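Dihydrodipicolinate synthase (Rhodopseudomonas palustris, PDB 3DZ1) probably works as a 4-hydroxy-tetrahydrodipicolinate synthase of the DapA family, a TIM-barrel lyase that uses pyruvate in lysine biosynthesis. Local coordinates at residues 29-32 and 33-37; 181-184 and 185-188; 286-289 and 290-293. One frame throughout, in Å; residues are numbered along the deposited sequence.

How the contacts relate
All three contacts are local, made between side chains a few residues apart along or at the start of a helix. Contacts 1 and 2 belong to the TIM barrel itself: helix 28-40 follows strand 11-15, helix 176-188 follows strand 165-170, and the two lie on opposite sides of the chain's centre, with contact centres about 38 Å apart. Contact 3 starts the last helix, 289-301, beyond the eight-stranded barrel; its centre lies about 25 Å from that of contact 1 and about 45 Å from that of contact 2. Glu-177, on the helix of contact 2, reaches Thr-288 of contact 3 in another subunit. None lies at Met-217, the predicted pyruvate-binding residue.

Contact 1. Residues 29-32 and 33-37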
ATOM      1  N   VAL A  29     -26.309  28.998  -6.186  1.00 16.52           N
ATOM      2  CA  VAL A  29     -26.492  30.170  -5.347  1.00 17.49           C
ATOM      3  C   VAL A  29     -25.405  30.186  -4.272  1.00 15.24           C
ATOM      4  O   VAL A  29     -24.829  31.233  -3.969  1.00 16.56           O
ATOM      5  CB  VAL A  29     -27.878  30.147  -4.667  1.00 18.82           C
ATOM      6  CG1 VAL A  29     -28.062  31.384  -3.814  1.00 20.61           C
ATOM      7  CG2 VAL A  29     -28.970  30.060  -5.724  1.00 19.44           C
ATOM      8  N   SER A  30     -25.135  29.016  -3.699  1.00 14.62           N
ATOM      9  CA  SER A  30     -24.119  28.883  -2.659  1.00 13.21           C
ATOM     10  C   SER A  30     -22.709  29.046  -3.215  1.00 12.56           C
ATOM     11  O   SER A  30     -21.814  29.524  -2.516  1.00 12.85           O
ATOM     12  CB  SER A  30     -24.256  27.533  -1.954  1.00 13.01           C
ATOM     13  OG  SER A  30     -25.373  27.544  -1.081  1.00 15.14           O
ATOM     14  N   ILE A  31     -22.500  28.644  -4.465  1.00 11.98           N
ATOM     15  CA  ILE A  31     -21.185  28.811  -5.071  1.00 13.59           C
ATOM     16  C   ILE A  31     -20.872  30.307  -5.112  1.00 13.61           C
ATOM     17  O   ILE A  31     -19.767  30.725  -4.775  1.00 12.82           O
ATOM     18  CB  ILE A  31     -21.135  28.226  -6.502  1.00 13.63           C
ATOM     19  CG1 ILE A  31     -21.159  26.696  -6.429  1.00 13.49           C
ATOM     20  CG2 ILE A  31     -19.878  28.704  -7.226  1.00 13.32           C
ATOM     21  CD1 ILE A  31     -21.198  26.009  -7.776  1.00 16.90           C
ATOM     22  N   ASP A  32     -21.857  31.116  -5.495  1.00 14.85           N
ATOM     23  CA  ASP A  32     -21.654  32.562  -5.562  1.00 15.77           C
ATOM     24  C   ASP A  32     -21.466  33.141  -4.161  1.00 14.88           C
ATOM     25  O   ASP A  32     -20.623  34.007  -3.942  1.00 14.14           O
ATOM     26  CB  ASP A  32     -22.845  33.260  -6.234  1.00 19.00           C
ATOM     27  CG  ASP A  32     -23.121  32.744  -7.636  1.00 20.57           C
ATOM     28  OD1 ASP A  32     -22.160  32.428  -8.369  1.00 21.54           O
ATOM     29  OD2 ASP A  32     -24.311  32.674  -8.010  1.00 24.62           O
ATOM     30  N   ARG A  33     -22.267  32.661  -3.218  1.00 13.81           N
ATOM     31  CA  ARG A  33     -22.202  33.124  -1.839  1.00 13.61           C
ATOM     32  C   ARG A  33     -20.831  32.817  -1.229  1.00 13.23           C
ATOM     33  O   ARG A  33     -20.242  33.656  -0.537  1.00 12.78           O
ATOM     34  CB  ARG A  33     -23.309  32.450  -1.031  1.00 15.93           C
ATOM     35  CG  ARG A  33     -23.483  32.965   0.380  1.00 20.07           C
ATOM     36  CD  ARG A  33     -24.594  32.186   1.054  1.00 24.85           C
ATOM     37  NE  ARG A  33     -25.848  32.305   0.322  1.00 27.43           N
ATOM     38  CZ  ARG A  33     -26.681  31.296   0.088  1.00 30.41           C
ATOM     39  NH1 ARG A  33     -26.399  30.073   0.522  1.00 30.73           N
ATOM     40  NH2 ARG A  33     -27.808  31.512  -0.575  1.00 31.70           N
ATOM     41  N   LEU A  34     -20.331  31.610  -1.477  1.00 12.03           N
ATOM     42  CA  LEU A  34     -19.018  31.213  -0.972  1.00 12.66           C
ATOM     43  C   LEU A  34     -17.941  32.099  -1.583  1.00 10.77           C
ATOM     44  O   LEU A  34     -17.061  32.594  -0.883  1.00 12.48           O
ATOM     45  CB  LEU A  34     -18.717  29.754  -1.333  1.00 13.78           C
ATOM     46  CG  LEU A  34     -19.215  28.663  -0.387  1.00 15.39           C
ATOM     47  CD1 LEU A  34     -18.905  27.292  -0.974  1.00 17.29           C
ATOM     48  CD2 LEU A  34     -18.542  28.832   0.971  1.00 15.07           C
ATOM     49  N   THR A  35     -18.021  32.293  -2.895  1.00 10.64           N
ATOM     50  CA  THR A  35     -17.046  33.108  -3.603  1.00 11.43           C
ATOM     51  C   THR A  35     -17.005  34.537  -3.078  1.00 12.30           C
ATOM     52  O   THR A  35     -15.924  35.090  -2.858  1.00 10.87           O
ATOM     53  CB  THR A  35     -17.340  33.147  -5.115  1.00 11.69           C
ATOM     54  OG1 THR A  35     -17.340  31.812  -5.638  1.00 13.36           O
ATOM     55  CG2 THR A  35     -16.276  33.965  -5.839  1.00 11.79           C
ATOM     56  N   ASP A  36     -18.178  35.139  -2.889  1.00 11.73           N
ATOM     57  CA  ASP A  36     -18.253  36.512  -2.385  1.00 12.24           C
ATOM     58  C   ASP A  36     -17.634  36.587  -1.001  1.00 11.91           C
ATOM     59  O   ASP A  36     -16.963  37.564  -0.650  1.00 12.81           O
ATOM     60  CB  ASP A  36     -19.708  36.985  -2.308  1.00 12.60           C
ATOM     61  CG  ASP A  36     -20.356  37.101  -3.671  1.00 16.48           C
ATOM     62  OD1 ASP A  36     -19.621  37.256  -4.669  1.00 15.94           O
ATOM     63  OD2 ASP A  36     -21.603  37.050  -3.740  1.00 15.43           O
ATOM     64  N   PHE A  37     -17.882  35.546  -0.213  1.00 11.85           N
ATOM     65  CA  PHE A  37     -17.357  35.446   1.140  1.00 12.15           C
ATOM     66  C   PHE A  37     -15.828  35.460   1.126  1.00 10.40           C
ATOM     67  O   PHE A  37     -15.195  36.274   1.805  1.00 10.96           O
ATOM     68  CB  PHE A  37     -17.850  34.154   1.797  1.00 13.26           C
ATOM     69  CG  PHE A  37     -17.227  33.886   3.136  1.00 16.79           C
ATOM     70  CD1 PHE A  37     -17.529  34.689   4.232  1.00 17.59           C
ATOM     71  CD2 PHE A  37     -16.308  32.857   3.292  1.00 18.07           C
ATOM     72  CE1 PHE A  37     -16.919  34.471   5.465  1.00 18.75           C
ATOM     73  CE2 PHE A  37     -15.693  32.631   4.521  1.00 18.87           C
ATOM     74  CZ  PHE A  37     -15.999  33.440   5.609  1.00 18.55           C
TER
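Residues 29-32 and 33-37 are consecutive turns of helix 28-40, joined by i to i+4 backbone bonds such as Leu-34 N to Ser-30 O (2.8 Å). The carbonyl of Ile-31 is gripped twice: Thr-35 N reaches its O at 3.0 Å and Thr-35 OG1 at 2.8 Å, coming from opposite faces of the carbonyl plane. With OG1 anti to its own carbonyl carbon (chi1 -58°), the Thr-35 hydroxyl is turned back over the preceding turn and spends its proton on that oxygen. Arg-33 runs back along the helix and bends at chi3 (-58°), which lays a face of its guanidinium over Ser-30 CA. Val-29 CG1 meets the group at Arg-33 NH2, 3.3 Å away. Ser-30 OG is 3.2 Å from Arg-33 NH1 at a poor angle for a bond; the hydroxyl pairs instead with Asp-27 and Ser-276 N, and NH1 donates to Leu-274 O. Asp-32 and Asp-36, one turn apart, form salt bridges with Arg-69 and Arg-73 of helix 60-73, which should offset their like charges. Ile-31 and Thr-35 pack on Phe-70 of that helix, a neighbour-to-neighbour seam in the outer helical layer of a TIM barrel.

Contact 2. Residues 181-184 and 185-188; sequences TLRG and FQKD
Around the Phe-185 ring, Thr-181 CG2 and Leu-182 CD2 supply the apolar contacts. The side chains of Thr-181 and Phe-185 lie side by side and point the same way; Thr-181 CG2, anti to its backbone N, touches the ring at Phe-185 CZ (3.5 Å). Leu-182 meets it obliquely, CD2 to Phe-185 CD2 at 4.1 Å. A backbone oxygen, Thr-181 O, lies 3.6 Å above one face of the same ring, offset toward the rim. Pro-152 packs on all three side chains, and Arg-156 adds a cation-pi contact to the ring.

Among side-chain polar bonds, Arg-183 NH1 gives a nearly straight one to Gln-186 OE1 (2.8 Å, 161° at the hydrogen). That oxygen lies only 8° out of the guanidinium plane and so meets the group at its edge. The two side chains run alongside each other, their guanidinium and amide planes 19° apart. A bend at chi2 of Arg-183 helps bring its end to Gln-186. Further bonds from Arg-183 to Leu-194 O, Gly-212 O and Asp-214, and from Gln-186 NE2 to Arg-192 O, should hold the two flat groups in place.

Backbone bonds continue the helix: Lys-187 N to Arg-183 O is 3.0 Å, and Asp-188 N to Gly-184 O is 2.9 Å. These contacts lie toward the C-terminal end of the helix that follows strand 165-170 and precedes strand 195-198, a beta-alpha-beta unit of the TIM barrel.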
ATOM      1  N   THR A 181      14.561  23.532   3.157  1.00  8.13           N
ATOM      2  CA  THR A 181      15.453  23.009   2.122  1.00  7.91           C
ATOM      3  C   THR A 181      15.181  23.662   0.765  1.00  8.49           C
ATOM      4  O   THR A 181      16.115  24.086   0.072  1.00  6.17           O
ATOM      5  CB  THR A 181      15.311  21.478   1.990  1.00  7.19           C
ATOM      6  OG1 THR A 181      15.707  20.859   3.218  1.00  6.26           O
ATOM      7  CG2 THR A 181      16.188  20.948   0.858  1.00  7.43           C
ATOM      8  N   LEU A 182      13.908  23.746   0.387  1.00  6.93           N
ATOM      9  CA  LEU A 182      13.531  24.370  -0.879  1.00  8.03           C
ATOM     10  C   LEU A 182      13.937  25.845  -0.923  1.00 10.28           C
ATOM     11  O   LEU A 182      14.437  26.330  -1.941  1.00  8.43           O
ATOM     12  CB  LEU A 182      12.021  24.227  -1.124  1.00  8.62           C
ATOM     13  CG  LEU A 182      11.532  22.799  -1.408  1.00  9.35           C
ATOM     14  CD1 LEU A 182      10.021  22.766  -1.457  1.00  9.27           C
ATOM     15  CD2 LEU A 182      12.123  22.298  -2.730  1.00  8.17           C
ATOM     16  N   ARG A 183      13.731  26.568   0.175  1.00  9.12           N
ATOM     17  CA  ARG A 183      14.120  27.974   0.195  1.00  9.60           C
ATOM     18  C   ARG A 183      15.638  28.070   0.050  1.00 10.63           C
ATOM     19  O   ARG A 183      16.164  29.031  -0.524  1.00 11.84           O
ATOM     20  CB  ARG A 183      13.663  28.644   1.493  1.00  9.01           C
ATOM     21  CG  ARG A 183      12.149  28.836   1.585  1.00  9.77           C
ATOM     22  CD  ARG A 183      11.599  29.582   0.363  1.00  9.88           C
ATOM     23  NE  ARG A 183      10.172  29.881   0.490  1.00  8.37           N
ATOM     24  CZ  ARG A 183       9.358  30.116  -0.537  1.00  9.70           C
ATOM     25  NH1 ARG A 183       9.824  30.088  -1.777  1.00 10.05           N
ATOM     26  NH2 ARG A 183       8.072  30.371  -0.325  1.00 10.16           N
ATOM     27  N   GLY A 184      16.331  27.062   0.563  1.00  9.81           N
ATOM     28  CA  GLY A 184      17.780  27.026   0.471  1.00 11.57           C
ATOM     29  C   GLY A 184      18.242  26.854  -0.967  1.00 12.87           C
ATOM     30  O   GLY A 184      19.253  27.435  -1.376  1.00 11.46           O
ATOM     31  N   PHE A 185      17.508  26.050  -1.735  1.00 13.02           N
ATOM     32  CA  PHE A 185      17.846  25.826  -3.139  1.00 14.58           C
ATOM     33  C   PHE A 185      17.713  27.138  -3.899  1.00 13.84           C
ATOM     34  O   PHE A 185      18.491  27.419  -4.814  1.00 13.60           O
ATOM     35  CB  PHE A 185      16.922  24.783  -3.781  1.00 16.43           C
ATOM     36  CG  PHE A 185      17.129  23.379  -3.278  1.00 19.62           C
ATOM     37  CD1 PHE A 185      18.340  22.989  -2.713  1.00 21.08           C
ATOM     38  CD2 PHE A 185      16.116  22.434  -3.404  1.00 21.22           C
ATOM     39  CE1 PHE A 185      18.538  21.679  -2.284  1.00 22.74           C
ATOM     40  CE2 PHE A 185      16.304  21.123  -2.979  1.00 22.87           C
ATOM     41  CZ  PHE A 185      17.518  20.744  -2.418  1.00 23.82           C
ATOM     42  N   GLN A 186      16.719  27.936  -3.527  1.00 13.60           N
ATOM     43  CA  GLN A 186      16.512  29.222  -4.179  1.00 14.17           C
ATOM     44  C   GLN A 186      17.661  30.158  -3.826  1.00 15.75           C
ATOM     45  O   GLN A 186      18.133  30.924  -4.670  1.00 15.93           O
ATOM     46  CB  GLN A 186      15.176  29.826  -3.753  1.00 14.29           C
ATOM     47  CG  GLN A 186      13.984  28.989  -4.193  1.00 14.05           C
ATOM     48  CD  GLN A 186      12.656  29.610  -3.803  1.00 14.60           C
ATOM     49  OE1 GLN A 186      12.442  29.972  -2.644  1.00 14.99           O
ATOM     50  NE2 GLN A 186      11.753  29.730  -4.768  1.00 14.61           N
ATOM     51  N   LYS A 187      18.121  30.084  -2.581  1.00 16.97           N
ATOM     52  CA  LYS A 187      19.231  30.917  -2.135  1.00 19.02           C
ATOM     53  C   LYS A 187      20.518  30.564  -2.884  1.00 18.56           C
ATOM     54  O   LYS A 187      21.275  31.456  -3.269  1.00 18.26           O
ATOM     55  CB  LYS A 187      19.452  30.753  -0.628  1.00 20.16           C
ATOM     56  CG  LYS A 187      18.311  31.287   0.220  1.00 24.59           C
ATOM     57  CD  LYS A 187      18.550  31.050   1.708  1.00 29.58           C
ATOM     58  CE  LYS A 187      17.403  31.603   2.549  1.00 30.91           C
ATOM     59  NZ  LYS A 187      17.624  31.390   4.012  1.00 33.93           N
ATOM     60  N   ASP A 188      20.767  29.270  -3.094  1.00 18.10           N
ATOM     61  CA  ASP A 188      21.977  28.857  -3.796  1.00 18.52           C
ATOM     62  C   ASP A 188      21.846  28.945  -5.309  1.00 18.49           C
ATOM     63  O   ASP A 188      22.805  28.691  -6.029  1.00 19.33           O
ATOM     64  CB  ASP A 188      22.409  27.435  -3.393  1.00 18.37           C
ATOM     65  CG  ASP A 188      21.487  26.349  -3.928  1.00 19.39           C
ATOM     66  OD1 ASP A 188      21.157  26.361  -5.132  1.00 16.91           O
ATOM     67  OD2 ASP A 188      21.108  25.460  -3.138  1.00 20.96           O
TER

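Contact 3. Residues 286-289 and 290-293; sequences SLTD and TARE
Thr-288 OG1 is gripped from two sides of the chain's border: it accepts from Ala-291 N at 3.1 Å, along a nearly straight 163° line, and it also bonds to Glu-177 of the second subunit. The first of these is the capping bond of helix 289-301, and the second ties the helix start to the subunit interface. The hydroxyl sits between the backbone N and the carbonyl carbon of its own residue (chi1 58°), which brings it up to Ala-291 N. Thr-288 O takes the first i to i+4 bond, from Arg-292 N (3.0 Å).

Across the same first turn, Asp-289 OD1 and Arg-292 NH2 form a salt bridge of 2.9 Å. The two side chains cross at about a right angle, with carboxylate and guanidinium planes 83° apart, so a single oxygen meets a single nitrogen and no paired, coplanar bridge forms. Arg-292 bends at chi3 and folds its end back over the start of the helix. One face of the guanidinium thereby covers Asp-289 CA, which sits 3.3 Å above the plane and toward the rim. At the edge of the same group, Arg-292 NH1 gives a weak, strongly bent bond to Leu-287 O. Tyr-267 of helix 260-271 touches Arg-292 as well.

Leu-287 faces the helix, its CB 3.6 Å from Arg-292 CG and its CD2 4.0 Å from Ala-291 CB. Val-260, Ser-263 and Val-264 of helix 260-271 receive the leucine. On the subunit side, Glu-293 makes a salt bridge with Arg-238 of the second subunit, and Thr-290 packs on Arg-211 there. What results is a threonine N-cap opening the C-terminal helix, at a border between subunits of the tetramer.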
ATOM      1  N   SER A 286     -22.855  12.133   6.792  1.00 31.69           N
ATOM      2  CA  SER A 286     -22.941  13.355   7.584  1.00 31.56           C
ATOM      3  C   SER A 286     -22.531  13.103   9.036  1.00 29.25           C
ATOM      4  O   SER A 286     -22.362  11.958   9.458  1.00 28.57           O
ATOM      5  CB  SER A 286     -24.367  13.908   7.538  1.00 33.56           C
ATOM      6  OG  SER A 286     -24.465  15.106   8.286  1.00 39.44           O
ATOM      7  N   LEU A 287     -22.367  14.178   9.796  1.00 26.45           N
ATOM      8  CA  LEU A 287     -21.975  14.063  11.196  1.00 23.75           C
ATOM      9  C   LEU A 287     -23.096  13.498  12.058  1.00 20.86           C
ATOM     10  O   LEU A 287     -24.273  13.796  11.837  1.00 19.79           O
ATOM     11  CB  LEU A 287     -21.578  15.432  11.753  1.00 23.40           C
ATOM     12  CG  LEU A 287     -20.384  16.160  11.138  1.00 25.07           C
ATOM     13  CD1 LEU A 287     -20.279  17.549  11.751  1.00 26.22           C
ATOM     14  CD2 LEU A 287     -19.109  15.365  11.373  1.00 24.91           C
ATOM     15  N   THR A 288     -22.727  12.680  13.040  1.00 17.92           N
ATOM     16  CA  THR A 288     -23.698  12.115  13.966  1.00 16.56           C
ATOM     17  C   THR A 288     -24.132  13.271  14.862  1.00 15.39           C
ATOM     18  O   THR A 288     -23.487  14.323  14.878  1.00 13.44           O
ATOM     19  CB  THR A 288     -23.067  11.039  14.867  1.00 16.31           C
ATOM     20  OG1 THR A 288     -21.971  11.612  15.591  1.00 16.04           O
ATOM     21  CG2 THR A 288     -22.564   9.867  14.042  1.00 16.32           C
ATOM     22  N   ASP A 289     -25.218  13.083  15.603  1.00 14.58           N
ATOM     23  CA  ASP A 289     -25.705  14.119  16.512  1.00 14.26           C
ATOM     24  C   ASP A 289     -24.602  14.509  17.499  1.00 13.08           C
ATOM     25  O   ASP A 289     -24.399  15.685  17.795  1.00 12.53           O
ATOM     26  CB  ASP A 289     -26.925  13.606  17.291  1.00 17.73           C
ATOM     27  CG  ASP A 289     -27.602  14.696  18.104  1.00 22.63           C
ATOM     28  OD1 ASP A 289     -28.372  15.486  17.520  1.00 25.76           O
ATOM     29  OD2 ASP A 289     -27.361  14.769  19.329  1.00 25.28           O
ATOM     30  N   THR A 290     -23.883  13.511  18.003  1.00 12.26           N
ATOM     31  CA  THR A 290     -22.807  13.756  18.959  1.00 10.99           C
ATOM     32  C   THR A 290     -21.647  14.538  18.349  1.00 11.32           C
ATOM     33  O   THR A 290     -21.148  15.480  18.957  1.00  9.79           O
ATOM     34  CB  THR A 290     -22.292  12.430  19.540  1.00 11.42           C
ATOM     35  OG1 THR A 290     -23.348  11.813  20.288  1.00 14.26           O
ATOM     36  CG2 THR A 290     -21.109  12.662  20.458  1.00 10.54           C
ATOM     37  N   ALA A 291     -21.218  14.148  17.154  1.00 11.13           N
ATOM     38  CA  ALA A 291     -20.125  14.846  16.486  1.00 11.74           C
ATOM     39  C   ALA A 291     -20.515  16.309  16.265  1.00 10.96           C
ATOM     40  O   ALA A 291     -19.692  17.211  16.428  1.00  9.74           O
ATOM     41  CB  ALA A 291     -19.801  14.173  15.154  1.00 12.51           C
ATOM     42  N   ARG A 292     -21.775  16.544  15.905  1.00 10.39           N
ATOM     43  CA  ARG A 292     -22.250  17.906  15.689  1.00 10.18           C
ATOM     44  C   ARG A 292     -22.135  18.705  16.981  1.00  8.72           C
ATOM     45  O   ARG A 292     -21.716  19.860  16.963  1.00  7.54           O
ATOM     46  CB  ARG A 292     -23.708  17.918  15.204  1.00 12.31           C
ATOM     47  CG  ARG A 292     -23.919  17.306  13.824  1.00 18.30           C
ATOM     48  CD  ARG A 292     -25.249  17.746  13.218  1.00 20.84           C
ATOM     49  NE  ARG A 292     -26.408  17.331  14.010  1.00 22.77           N
ATOM     50  CZ  ARG A 292     -26.968  16.127  13.945  1.00 24.23           C
ATOM     51  NH1 ARG A 292     -26.479  15.209  13.123  1.00 23.21           N
ATOM     52  NH2 ARG A 292     -28.029  15.842  14.692  1.00 26.88           N
ATOM     53  N   GLU A 293     -22.500  18.089  18.102  1.00  9.30           N
ATOM     54  CA  GLU A 293     -22.419  18.757  19.400  1.00  8.76           C
ATOM     55  C   GLU A 293     -20.963  19.089  19.721  1.00  9.84           C
ATOM     56  O   GLU A 293     -20.654  20.181  20.202  1.00 10.06           O
ATOM     57  CB  GLU A 293     -22.994  17.856  20.503  1.00 10.19           C
ATOM     58  CG  GLU A 293     -23.154  18.524  21.872  1.00 11.19           C
ATOM     59  CD  GLU A 293     -21.833  18.849  22.549  1.00 13.60           C
ATOM     60  OE1 GLU A 293     -20.897  18.037  22.438  1.00 15.21           O
ATOM     61  OE2 GLU A 293     -21.733  19.906  23.212  1.00 13.01           O
TER